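Local coordinates for protein ribulose-bisphosphate carboxylase (Alicyclobacillus acidocaldarius subsp. acidocaldarius, PDB 4NAS) that belongs to the ribulose bisphosphate carboxylase large-chain family, joining an N-terminal domain to a TIM-barrel catalytic domain, and binds calcium, at residues A85-T90 with D117-Q122; T97-L102 with Y280-D285; L113-E118 with L288-R293; R318-L323 with V332-S337. All blocks are in the same frame, centred on the assembly; numbering follows the deposited sequence.

How the interactions relate
Interactions 1, 2 and 3 lie around or on the N-terminal sheet and its loops, while interaction 4 lies inside the barrel domain. Interactions 1 and 3 share Asp-117 and Glu-118, with centres about 11 Å apart; Leu-87 of interaction 1 also packs on Thr-97 of interaction 2. Helix 284-295 ties interaction 2 to interaction 3, since its first turns hold Asp-285 and Gln-290. The same helix contacts interaction 4, where Asp-285 OD2 meets His-322 NE2 at 3.0 Å and Arg-293 NH2 meets His-322 O at 2.9 Å. Interactions 1 and 2 both touch the second subunit. Bound calcium ions are about 10 Å from the side chain of Gln-122 and about 12 Å from that of Val-332.

Interaction 1: residues A85-T90 with D117-Q122; sequences ANLNGT and DELVRQ
Leu-87 lays its CD1 methyl against Leu-119, touching CD2 at 3.7 Å and, more loosely, CD1 of the same residue. The two side chains cross at about a right angle, methyl against methyl. Leu-119 arrives from helix 117-120 with CG anti to its backbone N (chi1 179°), a torsion that brings its methyls toward the loop although its CB does not start out that way. Both leucines also rest on Val-13 of strand 12-22, and Leu-87 packs on Leu-94 of helix 91-99; branched aliphatic chains suit this junction of loop, helix and sheet.

Beside the leucines, the extended side chain of Gln-122 reaches across to Gly-89 and sets OE1 3.4 Å from Gly-89 CA. No hydrogen bond joins the pair, and the oxygen lies against bare backbone. Glycine fits here twice over: its phi of 82° is easily reached without a CB, and the missing side chain makes room for the amide. The next turn of the loop is braced internally, because Thr-90 OG1 donates to Asn-88 OD1 over 2.6 Å, in the carbonyl plane and on a lone pair. Threonine suits this position because its hydroxyl both bonds to Asn-88 OD1 and caps a backbone N of the next helix. Phe-182 of the second subunit packs on Asn-88.

With no hydrogen bond crossing between the segments and Gly-89 N buried without a partner, the contact probably depends mainly on apolar packing and close fit, the bond between Asn-88 and Thr-90 only shaping the loop.

Interaction 2: residues T97-L102 with Y280-D285; sequences TVFGKL and YGIAAD
Phe-99 and Ile-282 slide past one another in opposite directions, the ring reaching out from helix 91-99 while the isoleucine reaches back from the short, weakly bonded strand 281-282. Where they overlap, CD2 of Phe-99 comes to 3.8 Å from CG1 of Ile-282, and ring atom CE2 is only slightly farther from the same methylene. CG1 stands anti to the carbonyl carbon of its own residue (chi1 -56°), which swings this branch toward the ring. The approach is oblique to the ring plane.

On the same side of the ring lies polar backbone: Gly-281 O is 3.2 Å from Phe-99 CE2 and 3.5 Å from Phe-99 CZ, again at a slant to the ring. Gly-281 has a phi of 85°, a conformation that glycine adopts readily, and it is the carbonyl of this residue that faces the phenyl group. Its backbone is hydrogen-bonded to Leu-110, which makes strand 281-282 the partner of strand 108-114 at one border of the N-terminal sheet.

A bulky aromatic suits position 99 because its broad apolar surface can pack on several neighbours at once: besides the barrel-side segment, it touches Tyr-17 of strand 12-22 and Ala-273 of the second subunit. The contact therefore sits where two domains and two subunits converge.

All three touching residues are buried, and no hydrogen bond crosses between the segments. The oblique placing keeps the carbonyl oxygen off the C-H direction of the ring, so it can add little, and cohesion is probably mostly dispersion and burial.

Interaction 3: residues L113-E118 with L288-R293; sequences LQMPDE and LGQLMR
The carboxamide of Gln-290 and the backbone of Leu-113 meet with the glutamine's flat group turned so that Leu-113 O lies almost exactly in its plane. NE2 gives this oxygen a nearly straight hydrogen bond of 2.9 Å, 175° at the hydrogen, although the donor is tilted 26° from the carbonyl plane of Leu-113. On one side of the amide plane lie the CB of Leu-113, 3.7 Å from Gln-290 OE1, and the CG of Met-115, a selenomethionine here, 4.2 Å from Gln-290 NE2. A water is displaced toward the other side. It accepts from Leu-113 N at 2.9 Å and lies within hydrogen-bonding distance of Gln-290 OE1, 2.8 Å, probably as donor.

One side chain thus reaches both polar groups of a single strand residue, the carbonyl directly and the N-H through water. The direct bond sets which way round the amide lies, and the water is consistent with it. Glutamine suits the place because it has a donor and an acceptor at the end of a long chain. With CG anti to the backbone N (chi1 -171°) and the rest extended, it reaches from helix to strand.

Strand 108-114 is the neighbour of strand 281-282 in the sheet; at Leu-113 the helix side chain takes over. The contact docks helix 284-295 of the TIM-barrel domain on strand 108-114 of the N-terminal sheet, a domain-domain junction within the chain.

Interaction 4: residues R318-L323 with V332-S337; sequences RLLQHL and VLPAPS
Leu-323 begins its contact with Val-332 at CB, which sits 3.9 Å from Val-332 O and 4.0 Å from Val-332 CB. CG is anti to the carbonyl carbon (chi1 -57°) and carries the two methyls to different neighbours: CD1 to Pro-334 CB at 3.9 Å, CD2 to Val-332 CB at 3.8 Å. The forked leucine end therefore covers two strand residues that face the helix, while Leu-333 between them turns away.

One turn earlier, Leu-320 CD1 rests on Pro-334 CG at 3.7 Å. Proline suits this spot, as its compact ring offers CB to both leucines and CG to Leu-320. The backbones are joined as well: Val-332 N donates to Leu-323 O over 2.9 Å, fastening the last turn of the helix to the residue just before the strand.

The contact belongs to the beta-alpha-beta unit of strand 299-303, helix 313-324 and strand 333-337, a repeating element of TIM barrels. Phe-302 of strand 299-303 and Phe-352 of helix 345-352 also pack on Pro-334, and Arg-293 of helix 284-295 touches Val-332, placing the leucine-proline cluster between the parallel sheet and its outer helices.

Interaction 1: residues A85-T90 with D117-Q122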
loop_
_atom_site.group_PDB
_atom_site.type_symbol
_atom_site.label_atom_id
_atom_site.label_comp_id
_atom_site.label_asym_id
_atom_site.label_seq_id
_atom_site.Cartn_x
_atom_site.Cartn_y
_atom_site.Cartn_z
ATOM N N ALA B 85 -18.236 -12.822 -7.779
ATOM C CA ALA B 85 -19.407 -12.423 -7.027
ATOM C C ALA B 85 -19.096 -12.049 -5.592
ATOM O O ALA B 85 -19.938 -11.457 -4.927
ATOM C CB ALA B 85 -20.463 -13.519 -7.064
ATOM N N ASN B 86 -17.904 -12.395 -5.105
ATOM C CA ASN B 86 -17.529 -12.024 -3.742
ATOM C C ASN B 86 -16.846 -10.664 -3.646
ATOM O O ASN B 86 -16.582 -10.174 -2.539
ATOM C CB ASN B 86 -16.620 -13.081 -3.107
ATOM C CG ASN B 86 -17.252 -14.428 -3.095
ATOM O OD1 ASN B 86 -18.479 -14.544 -3.154
ATOM N ND2 ASN B 86 -16.431 -15.467 -3.038
ATOM N N LEU B 87 -16.555 -10.070 -4.801
ATOM C CA LEU B 87 -15.888 -8.770 -4.840
ATOM C C LEU B 87 -16.957 -7.681 -4.952
ATOM O O LEU B 87 -18.154 -7.975 -5.089
ATOM C CB LEU B 87 -14.857 -8.698 -5.988
ATOM C CG LEU B 87 -13.771 -9.788 -5.967
ATOM C CD1 LEU B 87 -12.740 -9.613 -7.084
ATOM C CD2 LEU B 87 -13.065 -9.846 -4.619
ATOM N N ASN B 88 -16.532 -6.425 -4.877
ATOM C CA ASN B 88 -17.473 -5.306 -4.874
ATOM C C ASN B 88 -16.999 -4.181 -5.778
ATOM O O ASN B 88 -17.407 -3.048 -5.599
ATOM C CB ASN B 88 -17.700 -4.768 -3.441
ATOM C CG ASN B 88 -16.459 -4.058 -2.865
ATOM O OD1 ASN B 88 -15.429 -3.953 -3.536
ATOM N ND2 ASN B 88 -16.563 -3.562 -1.630
ATOM N N GLY B 89 -16.078 -4.491 -6.691
ATOM C CA GLY B 89 -15.608 -3.520 -7.673
ATOM C C GLY B 89 -14.529 -2.531 -7.231
ATOM O O GLY B 89 -14.350 -1.478 -7.860
ATOM N N THR B 90 -13.812 -2.845 -6.156
ATOM C CA THR B 90 -12.736 -1.968 -5.679
ATOM C C THR B 90 -11.404 -2.689 -5.572
ATOM O O THR B 90 -11.342 -3.914 -5.437
ATOM C CB THR B 90 -13.046 -1.386 -4.299
ATOM O OG1 THR B 90 -13.269 -2.466 -3.377
ATOM C CG2 THR B 90 -14.276 -0.456 -4.373
ATOM N N ASP B 117 -13.655 -10.286 -17.674
ATOM C CA ASP B 117 -14.123 -9.041 -18.266
ATOM C C ASP B 117 -15.075 -8.276 -17.349
ATOM O O ASP B 117 -14.973 -7.056 -17.238
ATOM C CB ASP B 117 -14.784 -9.316 -19.620
ATOM C CG ASP B 117 -15.051 -8.051 -20.403
ATOM O OD1 ASP B 117 -14.070 -7.336 -20.770
ATOM O OD2 ASP B 117 -16.243 -7.765 -20.639
ATOM N N GLU B 118 -15.998 -8.987 -16.702
ATOM C CA GLU B 118 -16.997 -8.336 -15.854
ATOM C C GLU B 118 -16.340 -7.486 -14.759
ATOM O O GLU B 118 -16.790 -6.375 -14.456
ATOM C CB GLU B 118 -17.933 -9.370 -15.226
ATOM C CG GLU B 118 -18.988 -9.905 -16.169
ATOM C CD GLU B 118 -19.573 -11.230 -15.706
ATOM O OE1 GLU B 118 -20.710 -11.550 -16.124
ATOM O OE2 GLU B 118 -18.891 -11.950 -14.936
ATOM N N LEU B 119 -15.252 -7.996 -14.196
ATOM C CA LEU B 119 -14.530 -7.280 -13.142
ATOM C C LEU B 119 -13.655 -6.122 -13.668
ATOM O O LEU B 119 -13.632 -5.040 -13.077
ATOM C CB LEU B 119 -13.689 -8.245 -12.302
ATOM C CG LEU B 119 -12.883 -7.556 -11.185
ATOM C CD1 LEU B 119 -13.790 -6.920 -10.122
ATOM C CD2 LEU B 119 -11.883 -8.516 -10.543
ATOM N N VAL B 120 -12.915 -6.366 -14.746
ATOM C CA VAL B 120 -12.140 -5.318 -15.399
ATOM C C VAL B 120 -13.031 -4.113 -15.689
ATOM O O VAL B 120 -12.662 -2.991 -15.411
ATOM C CB VAL B 120 -11.494 -5.831 -16.710
ATOM C CG1 VAL B 120 -10.774 -4.696 -17.459
ATOM C CG2 VAL B 120 -10.527 -6.965 -16.412
ATOM N N ARG B 121 -14.244 -4.350 -16.181
ATOM C CA ARG B 121 -15.123 -3.220 -16.527
ATOM C C ARG B 121 -15.703 -2.413 -15.357
ATOM O O ARG B 121 -16.289 -1.362 -15.568
ATOM C CB ARG B 121 -16.224 -3.644 -17.505
ATOM C CG ARG B 121 -15.687 -3.981 -18.886
ATOM C CD ARG B 121 -16.796 -4.527 -19.785
ATOM N NE ARG B 121 -16.303 -4.873 -21.116
ATOM C CZ ARG B 121 -16.463 -4.112 -22.198
ATOM N NH1 ARG B 121 -15.997 -4.517 -23.374
ATOM N NH2 ARG B 121 -17.100 -2.951 -22.109
ATOM N N GLN B 122 -15.536 -2.882 -14.126
ATOM C CA GLN B 122 -15.988 -2.101 -12.983
ATOM C C GLN B 122 -14.933 -1.069 -12.554
ATOM O O GLN B 122 -15.181 -0.234 -11.684
ATOM C CB GLN B 122 -16.303 -3.029 -11.810
ATOM C CG GLN B 122 -17.506 -3.934 -12.024
ATOM C CD GLN B 122 -17.786 -4.742 -10.777
ATOM O OE1 GLN B 122 -18.217 -4.190 -9.763
ATOM N NE2 GLN B 122 -17.498 -6.040 -10.824
#

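Interaction 2: residues T97-L102 with Y280-D285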
loop_
_atom_site.group_PDB
_atom_site.type_symbol
_atom_site.label_atom_id
_atom_site.label_comp_id
_atom_site.label_asym_id
_atom_site.label_seq_id
_atom_site.Cartn_x
_atom_site.Cartn_y
_atom_site.Cartn_z
ATOM N N THR B 97 -8.761 -9.974 -0.844
ATOM C CA THR B 97 -9.157 -11.338 -1.202
ATOM C C THR B 97 -7.967 -12.156 -1.722
ATOM O O THR B 97 -7.716 -13.260 -1.242
ATOM C CB THR B 97 -10.294 -11.315 -2.229
ATOM O OG1 THR B 97 -11.408 -10.588 -1.681
ATOM C CG2 THR B 97 -10.712 -12.747 -2.638
ATOM N N VAL B 98 -7.212 -11.621 -2.684
ATOM C CA VAL B 98 -6.181 -12.447 -3.332
ATOM C C VAL B 98 -4.821 -12.489 -2.630
ATOM O O VAL B 98 -4.037 -13.415 -2.861
ATOM C CB VAL B 98 -5.994 -12.095 -4.830
ATOM C CG1 VAL B 98 -7.331 -12.137 -5.579
ATOM C CG2 VAL B 98 -5.322 -10.739 -4.993
ATOM N N PHE B 99 -4.533 -11.488 -1.797
ATOM C CA PHE B 99 -3.221 -11.376 -1.155
ATOM C C PHE B 99 -3.359 -10.512 0.099
ATOM O O PHE B 99 -2.570 -9.591 0.332
ATOM C CB PHE B 99 -2.175 -10.802 -2.124
ATOM C CG PHE B 99 -0.771 -11.357 -1.916
ATOM C CD1 PHE B 99 -0.550 -12.722 -1.854
ATOM C CD2 PHE B 99 0.315 -10.505 -1.770
ATOM C CE1 PHE B 99 0.727 -13.227 -1.668
ATOM C CE2 PHE B 99 1.599 -10.999 -1.577
ATOM C CZ PHE B 99 1.810 -12.357 -1.518
ATOM N N GLY B 100 -4.377 -10.824 0.897
ATOM C CA GLY B 100 -4.682 -10.057 2.101
ATOM C C GLY B 100 -3.988 -10.721 3.272
ATOM O O GLY B 100 -2.815 -10.434 3.586
ATOM N N LYS B 101 -4.717 -11.632 3.904
ATOM C CA LYS B 101 -4.135 -12.496 4.916
ATOM C C LYS B 101 -3.066 -13.381 4.288
ATOM O O LYS B 101 -2.090 -13.726 4.937
ATOM C CB LYS B 101 -5.209 -13.368 5.559
ATOM C CG LYS B 101 -4.663 -14.288 6.626
ATOM C CD LYS B 101 -5.289 -15.664 6.556
ATOM C CE LYS B 101 -6.681 -15.660 7.148
ATOM N NZ LYS B 101 -7.445 -16.902 6.819
ATOM N N LEU B 102 -3.251 -13.750 3.019
ATOM C CA LEU B 102 -2.320 -14.677 2.376
ATOM C C LEU B 102 -0.910 -14.100 2.260
ATOM O O LEU B 102 0.074 -14.855 2.255
ATOM C CB LEU B 102 -2.834 -15.102 1.002
ATOM C CG LEU B 102 -2.073 -16.178 0.228
ATOM C CD1 LEU B 102 -1.935 -17.473 1.028
ATOM C CD2 LEU B 102 -2.807 -16.448 -1.075
ATOM N N TYR B 280 9.057 -12.666 -2.181
ATOM C CA TYR B 280 7.926 -12.149 -1.412
ATOM C C TYR B 280 7.234 -11.038 -2.201
ATOM O O TYR B 280 7.792 -10.534 -3.183
ATOM C CB TYR B 280 8.406 -11.601 -0.060
ATOM C CG TYR B 280 9.004 -12.643 0.878
ATOM C CD1 TYR B 280 10.322 -13.054 0.742
ATOM C CD2 TYR B 280 8.251 -13.190 1.909
ATOM C CE1 TYR B 280 10.872 -13.992 1.602
ATOM C CE2 TYR B 280 8.793 -14.137 2.777
ATOM C CZ TYR B 280 10.105 -14.524 2.614
ATOM O OH TYR B 280 10.652 -15.451 3.458
ATOM N N GLY B 281 6.028 -10.661 -1.768
ATOM C CA GLY B 281 5.319 -9.520 -2.337
ATOM C C GLY B 281 4.483 -9.770 -3.580
ATOM O O GLY B 281 3.940 -10.852 -3.780
ATOM N N ILE B 282 4.395 -8.750 -4.429
ATOM C CA ILE B 282 3.598 -8.784 -5.640
ATOM C C ILE B 282 4.492 -8.399 -6.809
ATOM O O ILE B 282 5.234 -7.430 -6.696
ATOM C CB ILE B 282 2.471 -7.733 -5.555
ATOM C CG1 ILE B 282 1.621 -7.941 -4.307
ATOM C CG2 ILE B 282 1.595 -7.783 -6.786
ATOM C CD1 ILE B 282 0.604 -6.860 -4.108
ATOM N N ALA B 283 4.414 -9.129 -7.926
ATOM C CA ALA B 283 5.238 -8.845 -9.112
ATOM C C ALA B 283 5.135 -7.401 -9.613
ATOM O O ALA B 283 4.053 -6.804 -9.627
ATOM C CB ALA B 283 4.902 -9.805 -10.242
ATOM N N ALA B 284 6.254 -6.858 -10.069
ATOM C CA ALA B 284 6.265 -5.475 -10.521
ATOM C C ALA B 284 5.322 -5.202 -11.675
ATOM O O ALA B 284 4.783 -4.120 -11.755
ATOM C CB ALA B 284 7.665 -5.011 -10.856
ATOM N N ASP B 285 5.082 -6.170 -12.559
ATOM C CA ASP B 285 4.200 -5.888 -13.685
ATOM C C ASP B 285 2.746 -5.702 -13.245
ATOM O O ASP B 285 1.944 -5.054 -13.934
ATOM C CB ASP B 285 4.310 -6.959 -14.770
ATOM C CG ASP B 285 3.918 -8.322 -14.262
ATOM O OD1 ASP B 285 4.638 -8.837 -13.378
ATOM O OD2 ASP B 285 2.898 -8.864 -14.729
#

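Interaction 3: residues L113-E118 with L288-R293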
loop_
_atom_site.group_PDB
_atom_site.type_symbol
_atom_site.label_atom_id
_atom_site.label_comp_id
_atom_site.label_asym_id
_atom_site.label_seq_id
_atom_site.Cartn_x
_atom_site.Cartn_y
_atom_site.Cartn_z
ATOM N N LEU B 113 -2.378 -12.233 -12.050
ATOM C CA LEU B 113 -3.820 -12.096 -11.867
ATOM C C LEU B 113 -4.510 -12.175 -13.210
ATOM O O LEU B 113 -4.308 -11.323 -14.087
ATOM C CB LEU B 113 -4.161 -10.765 -11.208
ATOM C CG LEU B 113 -3.834 -10.637 -9.725
ATOM C CD1 LEU B 113 -4.114 -9.190 -9.285
ATOM C CD2 LEU B 113 -4.614 -11.623 -8.848
ATOM N N GLN B 114 -5.313 -13.203 -13.406
ATOM C CA GLN B 114 -6.101 -13.246 -14.632
ATOM C C GLN B 114 -7.505 -12.754 -14.318
ATOM O O GLN B 114 -8.238 -13.373 -13.543
ATOM C CB GLN B 114 -6.112 -14.651 -15.232
ATOM C CG GLN B 114 -4.727 -15.087 -15.716
ATOM C CD GLN B 114 -4.675 -16.539 -16.152
ATOM O OE1 GLN B 114 -5.237 -16.907 -17.184
ATOM N NE2 GLN B 114 -3.990 -17.372 -15.371
HETATM N N MSE B 115 -7.883 -11.640 -14.927
HETATM C CA MSE B 115 -9.122 -10.971 -14.544
HETATM C C MSE B 115 -10.234 -11.060 -15.574
HETATM O O MSE B 115 -10.023 -10.790 -16.756
HETATM C CB MSE B 115 -8.823 -9.537 -14.156
HETATM C CG MSE B 115 -7.924 -9.528 -12.951
HETATM SE SE MSE B 115 -7.776 -7.788 -12.235
HETATM C CE MSE B 115 -9.471 -7.017 -12.772
ATOM N N PRO B 116 -11.422 -11.481 -15.122
ATOM C CA PRO B 116 -12.538 -11.667 -16.042
ATOM C C PRO B 116 -13.013 -10.306 -16.514
ATOM O O PRO B 116 -12.822 -9.304 -15.810
ATOM C CB PRO B 116 -13.616 -12.324 -15.175
ATOM C CG PRO B 116 -12.953 -12.662 -13.885
ATOM C CD PRO B 116 -11.813 -11.727 -13.726
ATOM N N ASP B 117 -13.655 -10.286 -17.674
ATOM C CA ASP B 117 -14.123 -9.041 -18.266
ATOM C C ASP B 117 -15.075 -8.276 -17.349
ATOM O O ASP B 117 -14.973 -7.056 -17.238
ATOM C CB ASP B 117 -14.784 -9.316 -19.620
ATOM C CG ASP B 117 -15.051 -8.051 -20.403
ATOM O OD1 ASP B 117 -14.070 -7.336 -20.770
ATOM O OD2 ASP B 117 -16.243 -7.765 -20.639
ATOM N N GLU B 118 -15.998 -8.987 -16.702
ATOM C CA GLU B 118 -16.997 -8.336 -15.854
ATOM C C GLU B 118 -16.340 -7.486 -14.759
ATOM O O GLU B 118 -16.790 -6.375 -14.456
ATOM C CB GLU B 118 -17.933 -9.370 -15.226
ATOM C CG GLU B 118 -18.988 -9.905 -16.169
ATOM C CD GLU B 118 -19.573 -11.230 -15.706
ATOM O OE1 GLU B 118 -20.710 -11.550 -16.124
ATOM O OE2 GLU B 118 -18.891 -11.950 -14.936
ATOM N N LEU B 288 2.946 -2.015 -11.155
ATOM C CA LEU B 288 3.197 -0.856 -12.018
ATOM C C LEU B 288 2.518 -0.943 -13.367
ATOM O O LEU B 288 2.572 0.003 -14.151
ATOM C CB LEU B 288 4.712 -0.674 -12.223
ATOM C CG LEU B 288 5.464 -0.439 -10.920
ATOM C CD1 LEU B 288 6.972 -0.383 -11.149
ATOM C CD2 LEU B 288 4.975 0.850 -10.261
ATOM N N GLY B 289 1.860 -2.060 -13.665
ATOM C CA GLY B 289 1.330 -2.205 -15.006
ATOM C C GLY B 289 -0.166 -2.421 -15.040
ATOM O O GLY B 289 -0.953 -1.520 -15.367
ATOM N N GLN B 290 -0.542 -3.639 -14.687
ATOM C CA GLN B 290 -1.933 -4.063 -14.657
ATOM C C GLN B 290 -2.799 -3.161 -13.786
ATOM O O GLN B 290 -3.815 -2.642 -14.237
ATOM C CB GLN B 290 -1.999 -5.504 -14.144
ATOM C CG GLN B 290 -3.382 -6.167 -14.256
ATOM C CD GLN B 290 -3.303 -7.667 -13.995
ATOM O OE1 GLN B 290 -2.469 -8.126 -13.218
ATOM N NE2 GLN B 290 -4.183 -8.433 -14.632
ATOM N N LEU B 291 -2.417 -3.002 -12.534
ATOM C CA LEU B 291 -3.177 -2.199 -11.578
ATOM C C LEU B 291 -3.219 -0.701 -11.931
ATOM O O LEU B 291 -4.237 -0.029 -11.716
ATOM C CB LEU B 291 -2.571 -2.359 -10.184
ATOM C CG LEU B 291 -2.678 -3.775 -9.605
ATOM C CD1 LEU B 291 -2.306 -3.782 -8.134
ATOM C CD2 LEU B 291 -4.063 -4.299 -9.803
HETATM N N MSE B 292 -2.104 -0.186 -12.446
HETATM C CA MSE B 292 -2.029 1.213 -12.872
HETATM C C MSE B 292 -3.006 1.551 -13.992
HETATM O O MSE B 292 -3.673 2.583 -13.950
HETATM C CB MSE B 292 -0.612 1.553 -13.338
HETATM C CG MSE B 292 0.411 1.593 -12.245
HETATM SE SE MSE B 292 -0.057 2.906 -10.904
HETATM C CE MSE B 292 1.607 2.849 -9.940
ATOM N N ARG B 293 -3.076 0.692 -15.011
ATOM C CA ARG B 293 -4.014 0.915 -16.112
ATOM C C ARG B 293 -5.464 0.863 -15.596
ATOM O O ARG B 293 -6.317 1.686 -15.963
ATOM C CB ARG B 293 -3.774 -0.096 -17.253
ATOM C CG ARG B 293 -4.714 0.052 -18.438
ATOM C CD ARG B 293 -4.283 -0.900 -19.559
ATOM N NE ARG B 293 -5.000 -0.647 -20.803
ATOM C CZ ARG B 293 -4.883 -1.396 -21.895
ATOM N NH1 ARG B 293 -5.583 -1.098 -22.985
ATOM N NH2 ARG B 293 -4.093 -2.461 -21.881
HETATM O O HOH W 1 -1.128 -10.478 -14.058
#

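Interaction 4: residues R318-L323 with V332-S337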
loop_
_atom_site.group_PDB
_atom_site.type_symbol
_atom_site.label_atom_id
_atom_site.label_comp_id
_atom_site.label_asym_id
_atom_site.label_seq_id
_atom_site.Cartn_x
_atom_site.Cartn_y
_atom_site.Cartn_z
ATOM N N ARG B 318 6.097 -7.959 -19.482
ATOM C CA ARG B 318 4.719 -8.164 -19.011
ATOM C C ARG B 318 4.050 -6.846 -18.640
ATOM O O ARG B 318 2.833 -6.663 -18.828
ATOM C CB ARG B 318 4.706 -9.073 -17.786
ATOM C CG ARG B 318 5.018 -10.527 -18.111
ATOM C CD ARG B 318 4.995 -11.400 -16.826
ATOM N NE ARG B 318 5.360 -12.781 -17.145
ATOM C CZ ARG B 318 5.864 -13.656 -16.275
ATOM N NH1 ARG B 318 6.073 -13.316 -15.009
ATOM N NH2 ARG B 318 6.170 -14.881 -16.677
ATOM N N LEU B 319 4.859 -5.961 -18.066
ATOM C CA LEU B 319 4.431 -4.613 -17.710
ATOM C C LEU B 319 3.928 -3.894 -18.942
ATOM O O LEU B 319 2.798 -3.400 -18.944
ATOM C CB LEU B 319 5.554 -3.836 -16.996
ATOM C CG LEU B 319 5.108 -2.571 -16.229
ATOM C CD1 LEU B 319 6.106 -2.173 -15.168
ATOM C CD2 LEU B 319 4.831 -1.388 -17.161
ATOM N N LEU B 320 4.761 -3.827 -19.990
ATOM C CA LEU B 320 4.374 -3.133 -21.214
ATOM C C LEU B 320 3.103 -3.728 -21.819
ATOM O O LEU B 320 2.195 -3.002 -22.248
ATOM C CB LEU B 320 5.507 -3.142 -22.251
ATOM C CG LEU B 320 5.205 -2.267 -23.485
ATOM C CD1 LEU B 320 5.073 -0.801 -23.090
ATOM C CD2 LEU B 320 6.266 -2.424 -24.576
ATOM N N GLN B 321 3.040 -5.050 -21.862
ATOM C CA GLN B 321 1.866 -5.708 -22.393
ATOM C C GLN B 321 0.613 -5.351 -21.550
ATOM O O GLN B 321 -0.491 -5.242 -22.085
ATOM C CB GLN B 321 2.096 -7.220 -22.463
ATOM C CG GLN B 321 1.032 -7.970 -23.244
ATOM C CD GLN B 321 0.979 -7.570 -24.716
ATOM O OE1 GLN B 321 1.920 -6.974 -25.254
ATOM N NE2 GLN B 321 -0.127 -7.896 -25.374
ATOM N N HIS B 322 0.781 -5.148 -20.247
ATOM C CA HIS B 322 -0.366 -4.721 -19.435
ATOM C C HIS B 322 -0.849 -3.336 -19.860
ATOM O O HIS B 322 -2.048 -3.077 -19.958
ATOM C CB HIS B 322 -0.043 -4.701 -17.940
ATOM C CG HIS B 322 -0.021 -6.048 -17.296
ATOM N ND1 HIS B 322 -1.043 -6.964 -17.439
ATOM C CD2 HIS B 322 0.886 -6.622 -16.472
ATOM C CE1 HIS B 322 -0.748 -8.057 -16.758
ATOM N NE2 HIS B 322 0.413 -7.868 -16.152
ATOM N N LEU B 323 0.098 -2.446 -20.108
ATOM C CA LEU B 323 -0.225 -1.088 -20.509
ATOM C C LEU B 323 -0.845 -1.018 -21.897
ATOM O O LEU B 323 -1.623 -0.107 -22.159
ATOM C CB LEU B 323 1.037 -0.202 -20.469
ATOM C CG LEU B 323 1.802 -0.089 -19.151
ATOM C CD1 LEU B 323 3.002 0.843 -19.318
ATOM C CD2 LEU B 323 0.894 0.449 -18.046
ATOM N N VAL B 332 -1.974 2.803 -22.164
ATOM C CA VAL B 332 -1.251 3.750 -21.331
ATOM C C VAL B 332 0.106 4.015 -21.973
ATOM O O VAL B 332 0.689 3.111 -22.556
ATOM C CB VAL B 332 -1.026 3.171 -19.925
ATOM C CG1 VAL B 332 -0.246 4.156 -19.034
ATOM C CG2 VAL B 332 -2.364 2.791 -19.303
ATOM N N LEU B 333 0.596 5.249 -21.864
ATOM C CA LEU B 333 1.927 5.598 -22.357
ATOM C C LEU B 333 2.982 5.179 -21.347
ATOM O O LEU B 333 2.912 5.564 -20.191
ATOM C CB LEU B 333 2.036 7.120 -22.583
ATOM C CG LEU B 333 1.526 7.738 -23.881
ATOM C CD1 LEU B 333 1.346 9.253 -23.696
ATOM C CD2 LEU B 333 2.513 7.459 -25.015
ATOM N N PRO B 334 3.953 4.371 -21.772
ATOM C CA PRO B 334 5.067 4.031 -20.881
ATOM C C PRO B 334 6.121 5.133 -20.813
ATOM O O PRO B 334 6.516 5.735 -21.846
ATOM C CB PRO B 334 5.655 2.766 -21.514
ATOM C CG PRO B 334 5.261 2.848 -22.953
ATOM C CD PRO B 334 3.962 3.588 -23.019
ATOM N N ALA B 335 6.570 5.410 -19.597
ATOM C CA ALA B 335 7.607 6.414 -19.376
ATOM C C ALA B 335 8.761 5.792 -18.571
ATOM O O ALA B 335 8.885 6.021 -17.360
ATOM C CB ALA B 335 7.022 7.601 -18.647
ATOM N N PRO B 336 9.578 4.961 -19.234
ATOM C CA PRO B 336 10.622 4.238 -18.506
ATOM C C PRO B 336 11.707 5.203 -18.033
ATOM O O PRO B 336 12.080 6.142 -18.752
ATOM C CB PRO B 336 11.130 3.222 -19.536
ATOM C CG PRO B 336 10.769 3.813 -20.871
ATOM C CD PRO B 336 9.528 4.598 -20.663
ATOM N N SER B 337 12.182 4.980 -16.814
ATOM C CA SER B 337 13.040 5.938 -16.143
ATOM C C SER B 337 14.436 5.353 -15.923
ATOM O O SER B 337 14.601 4.123 -15.884
ATOM C CB SER B 337 12.413 6.355 -14.801
ATOM O OG SER B 337 12.355 5.264 -13.877
#